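Local coordinates for protein carboxylesterase YbfK (Bacillus subtilis, PDB 4CCY) that hydrolyses carboxylic esters to an alcohol and a carboxylate, as a bacterial carboxylesterase of the alpha/beta hydrolase superfamily, at residues 137-142 against 232-237; 58-63 against 123-128; 242-247 against 271-276. All blocks are in the same frame, centred on the assembly; numbering follows the deposited sequence.

Contact 1 of 3, residues 137-142 against 232-237; sequences NFLLRA and IQVPVL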
# COMPACT_ATOMS: atom_id res chain seq x y z
N ASN A 137 -5.27 -1.51 10.00
CA ASN A 137 -5.58 -0.47 10.98
C ASN A 137 -6.96 0.17 10.74
O ASN A 137 -7.73 0.37 11.69
CB ASN A 137 -4.49 0.61 10.98
CG ASN A 137 -4.71 1.64 12.07
OD1 ASN A 137 -4.60 1.33 13.26
ND2 ASN A 137 -5.01 2.89 11.68
N PHE A 138 -7.25 0.48 9.48
CA PHE A 138 -8.55 1.06 9.09
C PHE A 138 -9.75 0.14 9.37
O PHE A 138 -10.74 0.57 9.96
CB PHE A 138 -8.55 1.54 7.62
CG PHE A 138 -9.75 2.38 7.26
CD1 PHE A 138 -9.93 3.63 7.84
CD2 PHE A 138 -10.72 1.91 6.36
CE1 PHE A 138 -11.05 4.41 7.52
CE2 PHE A 138 -11.83 2.68 6.04
CZ PHE A 138 -11.99 3.93 6.62
N LEU A 139 -9.68 -1.13 8.96
CA LEU A 139 -10.81 -2.04 9.17
C LEU A 139 -11.05 -2.31 10.67
O LEU A 139 -12.18 -2.61 11.06
CB LEU A 139 -10.63 -3.35 8.38
CG LEU A 139 -9.44 -4.25 8.71
CD1 LEU A 139 -9.74 -5.18 9.88
CD2 LEU A 139 -9.01 -5.04 7.49
N LEU A 140 -10.00 -2.21 11.49
CA LEU A 140 -10.14 -2.32 12.94
C LEU A 140 -10.80 -1.08 13.54
O LEU A 140 -11.66 -1.19 14.42
CB LEU A 140 -8.78 -2.53 13.62
CG LEU A 140 -8.12 -3.91 13.59
CD1 LEU A 140 -6.68 -3.80 14.06
CD2 LEU A 140 -8.89 -4.90 14.46
N ARG A 141 -10.37 0.10 13.10
CA ARG A 141 -10.86 1.34 13.70
C ARG A 141 -12.11 1.89 13.01
O ARG A 141 -12.82 2.69 13.60
CB ARG A 141 -9.78 2.42 13.66
CG ARG A 141 -8.68 2.22 14.68
CD ARG A 141 -7.50 3.13 14.37
NE ARG A 141 -6.39 2.89 15.28
CZ ARG A 141 -6.30 3.39 16.51
NH1 ARG A 141 -7.26 4.17 17.00
NH2 ARG A 141 -5.25 3.10 17.26
N ALA A 142 -12.35 1.49 11.77
CA ALA A 142 -13.52 1.98 11.04
C ALA A 142 -14.20 0.88 10.24
O ALA A 142 -14.45 1.06 9.05
CB ALA A 142 -13.16 3.16 10.15
N ILE A 232 -11.41 -8.53 14.53
CA ILE A 232 -11.73 -8.19 13.14
C ILE A 232 -13.09 -8.77 12.73
O ILE A 232 -13.34 -9.96 12.91
CB ILE A 232 -10.62 -8.66 12.16
CG1 ILE A 232 -9.34 -7.84 12.40
CG2 ILE A 232 -11.09 -8.58 10.70
CD1 ILE A 232 -8.09 -8.44 11.79
N GLN A 233 -13.94 -7.90 12.18
CA GLN A 233 -15.31 -8.22 11.82
C GLN A 233 -15.63 -7.99 10.33
O GLN A 233 -16.81 -7.83 9.99
CB GLN A 233 -16.30 -7.42 12.70
CG GLN A 233 -16.16 -5.89 12.61
CD GLN A 233 -17.17 -5.13 13.46
OE1 GLN A 233 -17.05 -5.06 14.68
NE2 GLN A 233 -18.16 -4.51 12.80
N VAL A 234 -14.62 -7.95 9.47
CA VAL A 234 -14.84 -7.81 8.01
C VAL A 234 -14.07 -8.89 7.26
O VAL A 234 -13.08 -9.40 7.78
CB VAL A 234 -14.47 -6.41 7.45
CG1 VAL A 234 -15.02 -5.28 8.33
CG2 VAL A 234 -12.97 -6.26 7.23
N PRO A 235 -14.52 -9.26 6.04
CA PRO A 235 -13.78 -10.24 5.25
C PRO A 235 -12.41 -9.72 4.81
O PRO A 235 -12.30 -8.64 4.19
CB PRO A 235 -14.66 -10.46 4.01
CG PRO A 235 -16.03 -10.01 4.43
CD PRO A 235 -15.79 -8.87 5.39
N VAL A 236 -11.37 -10.49 5.14
CA VAL A 236 -10.01 -10.15 4.81
C VAL A 236 -9.43 -11.23 3.91
O VAL A 236 -9.60 -12.43 4.17
CB VAL A 236 -9.15 -9.97 6.10
CG1 VAL A 236 -7.66 -9.81 5.77
CG2 VAL A 236 -9.64 -8.79 6.93
N LEU A 237 -8.76 -10.80 2.83
CA LEU A 237 -7.86 -11.64 2.06
C LEU A 237 -6.42 -11.22 2.34
O LEU A 237 -6.06 -10.05 2.13
CB LEU A 237 -8.16 -11.53 0.56
CG LEU A 237 -7.09 -12.11 -0.38
CD1 LEU A 237 -6.98 -13.64 -0.27
CD2 LEU A 237 -7.34 -11.69 -1.81
O HOH W 1 -12.90 -4.96 12.35
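The last turn of helix 130-141 faces the chain that leads into strand 236-241, the backbones standing apart with CA of L139 7.1 Å from CA of V234 and CA of L140 6.1 Å from CA of I232. No direct hydrogen bond links them. Instead a single water bridges the gap, donating to O of L139 at 2.8 Å and accepting from N of Q233. L139 carries the packing: its CG sits between the backbone N and the carbonyl carbon (chi1 62°), and the two methyls diverge from there. CD1 lies 3.7 Å from CG1 of I232, while CD2 reaches CG2 of V236 at 3.8 Å, the L139 and V236 side chains meeting at about a right angle. This is helix-on-sheet packing of the alpha/beta hydrolase fold, for L139 also touches A149 of strand 146-152, the neighbour of strand 236-241. Cut back to an alanine, this position is likely to lose the CD1 contact with I232 and the CD2 contact with V236, opening a gap between helix and strand. CB of L139 lies 3.9 Å from CG2 of V234. L140, which also touches F224, adds its CD2 methyl, 3.6 Å from CG1 of I232.

Contact 2 of 3, residues 58-63 against 123-128; sequences ILLHGG and AHLAGL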
# COMPACT_ATOMS: atom_id res chain seq x y z
N ILE A 58 -10.65 1.34 -2.93
CA ILE A 58 -9.52 2.18 -2.54
C ILE A 58 -8.25 1.36 -2.65
O ILE A 58 -8.20 0.23 -2.14
CB ILE A 58 -9.64 2.65 -1.06
CG1 ILE A 58 -10.97 3.40 -0.79
CG2 ILE A 58 -8.42 3.47 -0.63
CD1 ILE A 58 -11.13 4.72 -1.51
N LEU A 59 -7.23 1.91 -3.31
CA LEU A 59 -5.94 1.22 -3.43
C LEU A 59 -4.85 1.93 -2.65
O LEU A 59 -4.67 3.14 -2.81
CB LEU A 59 -5.52 1.07 -4.90
CG LEU A 59 -6.48 0.24 -5.79
CD1 LEU A 59 -6.01 0.18 -7.24
CD2 LEU A 59 -6.67 -1.17 -5.23
N LEU A 60 -4.11 1.18 -1.83
CA LEU A 60 -3.02 1.77 -1.05
C LEU A 60 -1.67 1.09 -1.35
O LEU A 60 -1.49 -0.10 -1.09
CB LEU A 60 -3.35 1.78 0.45
CG LEU A 60 -4.53 2.67 0.83
CD1 LEU A 60 -5.10 2.30 2.20
CD2 LEU A 60 -4.18 4.16 0.77
N HIS A 61 -0.75 1.88 -1.92
CA HIS A 61 0.57 1.41 -2.38
C HIS A 61 1.52 1.08 -1.24
O HIS A 61 1.29 1.45 -0.09
CB HIS A 61 1.19 2.48 -3.27
CG HIS A 61 1.41 3.78 -2.55
ND1 HIS A 61 2.48 3.99 -1.76
CD2 HIS A 61 0.61 4.92 -2.45
CE1 HIS A 61 2.39 5.22 -1.20
NE2 HIS A 61 1.25 5.78 -1.62
N GLY A 62 2.61 0.41 -1.56
CA GLY A 62 3.65 0.17 -0.58
C GLY A 62 4.52 1.40 -0.44
O GLY A 62 4.52 2.28 -1.30
N GLY A 63 5.27 1.45 0.65
CA GLY A 63 6.18 2.55 0.93
C GLY A 63 7.14 2.82 -0.21
O GLY A 63 7.73 1.89 -0.77
N ALA A 123 -16.37 1.21 1.16
CA ALA A 123 -15.56 0.80 0.02
C ALA A 123 -14.83 -0.51 0.29
O ALA A 123 -14.58 -0.89 1.44
CB ALA A 123 -14.52 1.87 -0.32
N HIS A 124 -14.47 -1.19 -0.79
CA HIS A 124 -13.45 -2.22 -0.74
C HIS A 124 -12.11 -1.53 -0.63
O HIS A 124 -11.93 -0.41 -1.11
CB HIS A 124 -13.50 -3.07 -2.00
CG HIS A 124 -14.79 -3.85 -2.18
ND1 HIS A 124 -15.28 -4.68 -1.22
CD2 HIS A 124 -15.67 -3.92 -3.25
CE1 HIS A 124 -16.41 -5.24 -1.66
NE2 HIS A 124 -16.66 -4.79 -2.90
N LEU A 125 -11.15 -2.19 0.01
CA LEU A 125 -9.78 -1.68 0.03
C LEU A 125 -8.78 -2.78 -0.36
O LEU A 125 -8.97 -3.95 -0.01
CB LEU A 125 -9.44 -1.10 1.42
CG LEU A 125 -10.23 0.14 1.87
CD1 LEU A 125 -11.43 -0.25 2.70
CD2 LEU A 125 -9.38 1.14 2.64
N ALA A 126 -7.75 -2.41 -1.11
CA ALA A 126 -6.66 -3.35 -1.41
C ALA A 126 -5.36 -2.62 -1.26
O ALA A 126 -5.23 -1.48 -1.71
CB ALA A 126 -6.79 -3.94 -2.82
N GLY A 127 -4.39 -3.25 -0.62
CA GLY A 127 -3.13 -2.58 -0.34
C GLY A 127 -1.93 -3.48 -0.19
O GLY A 127 -2.04 -4.65 0.19
N LEU A 128 -0.76 -2.90 -0.46
CA LEU A 128 0.50 -3.62 -0.36
C LEU A 128 1.40 -3.00 0.70
O LEU A 128 1.55 -1.78 0.75
CB LEU A 128 1.21 -3.62 -1.71
CG LEU A 128 2.56 -4.35 -1.69
CD1 LEU A 128 2.37 -5.78 -2.19
CD2 LEU A 128 3.58 -3.63 -2.54
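Strands 56-60 and 123-128 run parallel, their axes 4.7 Å apart at closest approach and inclined by 14°. The register pairs I58 with L125, L59 with A126 and L60 with G127. Four backbone hydrogen bonds alternate between the strands: N of I58 donates to O of H124, N of A126 to O of I58, N of L60 to O of A126, and N of L128 to O of L60 at 3.0 Å. CA-H...O contacts supplement them, with CA of L59 3.3 Å from O of A126.

Side chains sort onto two faces. I58 and L125 lie side by side, pointing the same way, and CB of I58 is 3.9 Å from CG of L125; CG1 of I58, placed beside its backbone N (chi1 -57°), reaches CB of A123 at 3.9 Å. L60 shares this face, which helices 104-118 and 130-141 cover through F115, M111 and I135. On the opposite face CD2 of L59 rests 3.7 Å from CB of A126.

Past the paired region, H61 turns away from strand 123-128. Its ND1 donates to O of G62 at 2.7 Å, nearly straight at 177° and in the ring plane, although the donor stands above the carbonyl plane; NE2 accepts from the backbone N of I88, so both ring nitrogens are engaged. These strands are central in the alpha/beta hydrolase sheet, and G127 opens the GxSxG pattern of a probable nucleophile elbow. A backbone bonded at four points, with apolar side chains on both faces, is consistent with a firm base for the turn that presents S129, the nucleophile by similarity.

Contact 3 of 3, residues 242-247 against 271-276; sequences EHEAMY and AGHLLS. With NA (sodium ion), chain C.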
# COMPACT_ATOMS: atom_id res chain seq x y z
N GLU A 242 6.16 -16.36 -1.12
CA GLU A 242 7.03 -17.36 -0.47
C GLU A 242 8.46 -16.88 -0.21
O GLU A 242 9.13 -17.41 0.68
CB GLU A 242 7.03 -18.70 -1.23
CG GLU A 242 7.58 -18.63 -2.65
CD GLU A 242 8.02 -19.99 -3.18
OE1 GLU A 242 8.30 -20.91 -2.37
OE2 GLU A 242 8.09 -20.13 -4.41
N HIS A 243 8.91 -15.88 -0.98
CA HIS A 243 10.27 -15.33 -0.88
C HIS A 243 10.37 -14.00 -0.15
O HIS A 243 11.38 -13.31 -0.27
CB HIS A 243 10.89 -15.22 -2.28
CG HIS A 243 11.08 -16.56 -2.97
ND1 HIS A 243 11.61 -17.64 -2.34
CD2 HIS A 243 10.80 -16.97 -4.28
CE1 HIS A 243 11.65 -18.68 -3.20
NE2 HIS A 243 11.15 -18.27 -4.38
N GLU A 244 9.34 -13.64 0.61
CA GLU A 244 9.26 -12.40 1.39
C GLU A 244 10.52 -12.13 2.23
O GLU A 244 10.82 -12.89 3.16
CB GLU A 244 8.04 -12.44 2.32
CG GLU A 244 7.95 -11.32 3.35
CD GLU A 244 7.84 -9.96 2.70
OE1 GLU A 244 6.70 -9.60 2.34
OE2 GLU A 244 8.88 -9.26 2.55
N ALA A 245 11.23 -11.04 1.90
CA ALA A 245 12.55 -10.76 2.48
C ALA A 245 12.49 -10.07 3.85
O ALA A 245 13.47 -10.06 4.59
CB ALA A 245 13.40 -9.94 1.52
N MET A 246 11.33 -9.50 4.18
CA MET A 246 11.19 -8.61 5.33
C MET A 246 10.85 -9.28 6.66
O MET A 246 11.03 -8.68 7.72
CB MET A 246 10.13 -7.54 5.04
CG MET A 246 10.38 -6.70 3.80
SD MET A 246 9.32 -5.22 3.84
CE MET A 246 10.36 -4.11 4.79
N TYR A 247 10.33 -10.51 6.60
CA TYR A 247 9.95 -11.27 7.79
C TYR A 247 9.69 -12.73 7.47
O TYR A 247 9.83 -13.15 6.30
CB TYR A 247 8.72 -10.66 8.47
CG TYR A 247 7.56 -10.31 7.56
CD1 TYR A 247 6.64 -11.29 7.16
CD2 TYR A 247 7.37 -9.02 7.12
CE1 TYR A 247 5.57 -10.97 6.35
CE2 TYR A 247 6.30 -8.70 6.29
CZ TYR A 247 5.41 -9.68 5.92
OH TYR A 247 4.34 -9.37 5.10
N ALA A 271 7.23 -15.76 -5.72
CA ALA A 271 7.13 -14.33 -5.51
C ALA A 271 7.74 -13.96 -4.18
O ALA A 271 7.78 -14.77 -3.26
CB ALA A 271 5.68 -13.89 -5.56
N GLY A 272 8.24 -12.73 -4.11
CA GLY A 272 8.69 -12.16 -2.84
C GLY A 272 7.70 -11.16 -2.28
O GLY A 272 6.48 -11.36 -2.36
N HIS A 273 8.23 -10.09 -1.71
CA HIS A 273 7.46 -8.98 -1.14
C HIS A 273 6.54 -8.31 -2.12
O HIS A 273 5.39 -8.00 -1.79
CB HIS A 273 8.43 -7.94 -0.57
CG HIS A 273 7.75 -6.87 0.26
ND1 HIS A 273 7.14 -7.14 1.43
CD2 HIS A 273 7.62 -5.49 0.05
CE1 HIS A 273 6.63 -5.99 1.95
NE2 HIS A 273 6.93 -4.99 1.11
N LEU A 274 7.04 -8.08 -3.34
CA LEU A 274 6.34 -7.25 -4.32
C LEU A 274 5.33 -8.05 -5.15
O LEU A 274 5.36 -8.04 -6.38
CB LEU A 274 7.35 -6.52 -5.21
CG LEU A 274 8.31 -5.56 -4.49
CD1 LEU A 274 9.23 -4.91 -5.50
CD2 LEU A 274 7.57 -4.50 -3.67
N LEU A 275 4.42 -8.70 -4.44
CA LEU A 275 3.56 -9.73 -5.01
C LEU A 275 2.63 -9.24 -6.12
O LEU A 275 2.42 -9.96 -7.11
CB LEU A 275 2.76 -10.42 -3.88
CG LEU A 275 1.80 -11.59 -4.13
CD1 LEU A 275 2.34 -12.61 -5.13
CD2 LEU A 275 1.47 -12.26 -2.79
N SER A 276 2.09 -8.04 -5.98
CA SER A 276 1.18 -7.52 -7.01
C SER A 276 1.94 -7.18 -8.30
O SER A 276 1.34 -7.15 -9.39
CB SER A 276 0.40 -6.31 -6.50
OG SER A 276 1.29 -5.29 -6.11
NA NA C . 10.66 -14.80 4.41
O HOH W 2 11.29 -16.51 2.79
O HOH W 3 10.91 -10.04 -0.88
O HOH W 4 13.01 -13.99 5.37
O HOH W 5 10.95 -16.62 6.15
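E244 and H273 form the tight centre of this contact: ND1 of H273 donates to OE1 of E244 at 2.7 Å, with an angle of 169° at the hydrogen. The carboxylate offers its syn lone pair and OE1 lies near the imidazole plane, yet the two planes are 68° apart. Reach comes from E244 CG standing anti to its own backbone N (chi1 171°) and a bend at chi2. The other oxygen, OE2, is met on its anti side by N of M246 at 3.0 Å, which helps fix the carboxylate's rotation. M246 then lays SD over one face of the H273 ring, 3.7 Å from the centroid, a Met-aromatic contact. By similarity E244 and H273 are the acid and base of the charge relay system, and NE2 of H273 is hydrogen-bonded to S129 OG, completing a Ser-His-Glu triad. A water links N of A245 with N of H273. Further along, the packing gives way to a more open side, where exposed H243 is held through its backbone, N donating to O of A271 at 2.8 Å. A sodium ion binds O of E244 at 2.3 Å and O of Y247 at 2.6 Å, with Q249 and three waters as its other ligands.

Overall arrangement
All three contacts belong to one alpha/beta hydrolase domain and follow one another along the chain; contacts 2 and 3 adjoin the active site. Contacts 1 and 2 have centres about 13 Å apart and touch, CD2 of F138 lying 4.0 Å from CD2 of L125, where helix 130-141 packs on the strand it follows. Contacts 2 and 3, with centres about 17 Å apart, meet through L128, whose CD1 is 3.8 Å from O of H273. The side chain of H273 is about 3 Å from that of S129 (nearest atoms). S129 follows L128 directly, so the end of 123-128 adjoins the acid-base pair of contact 3. Contact 1 is remote: its nearest atoms stay about 9 Å from contact 3.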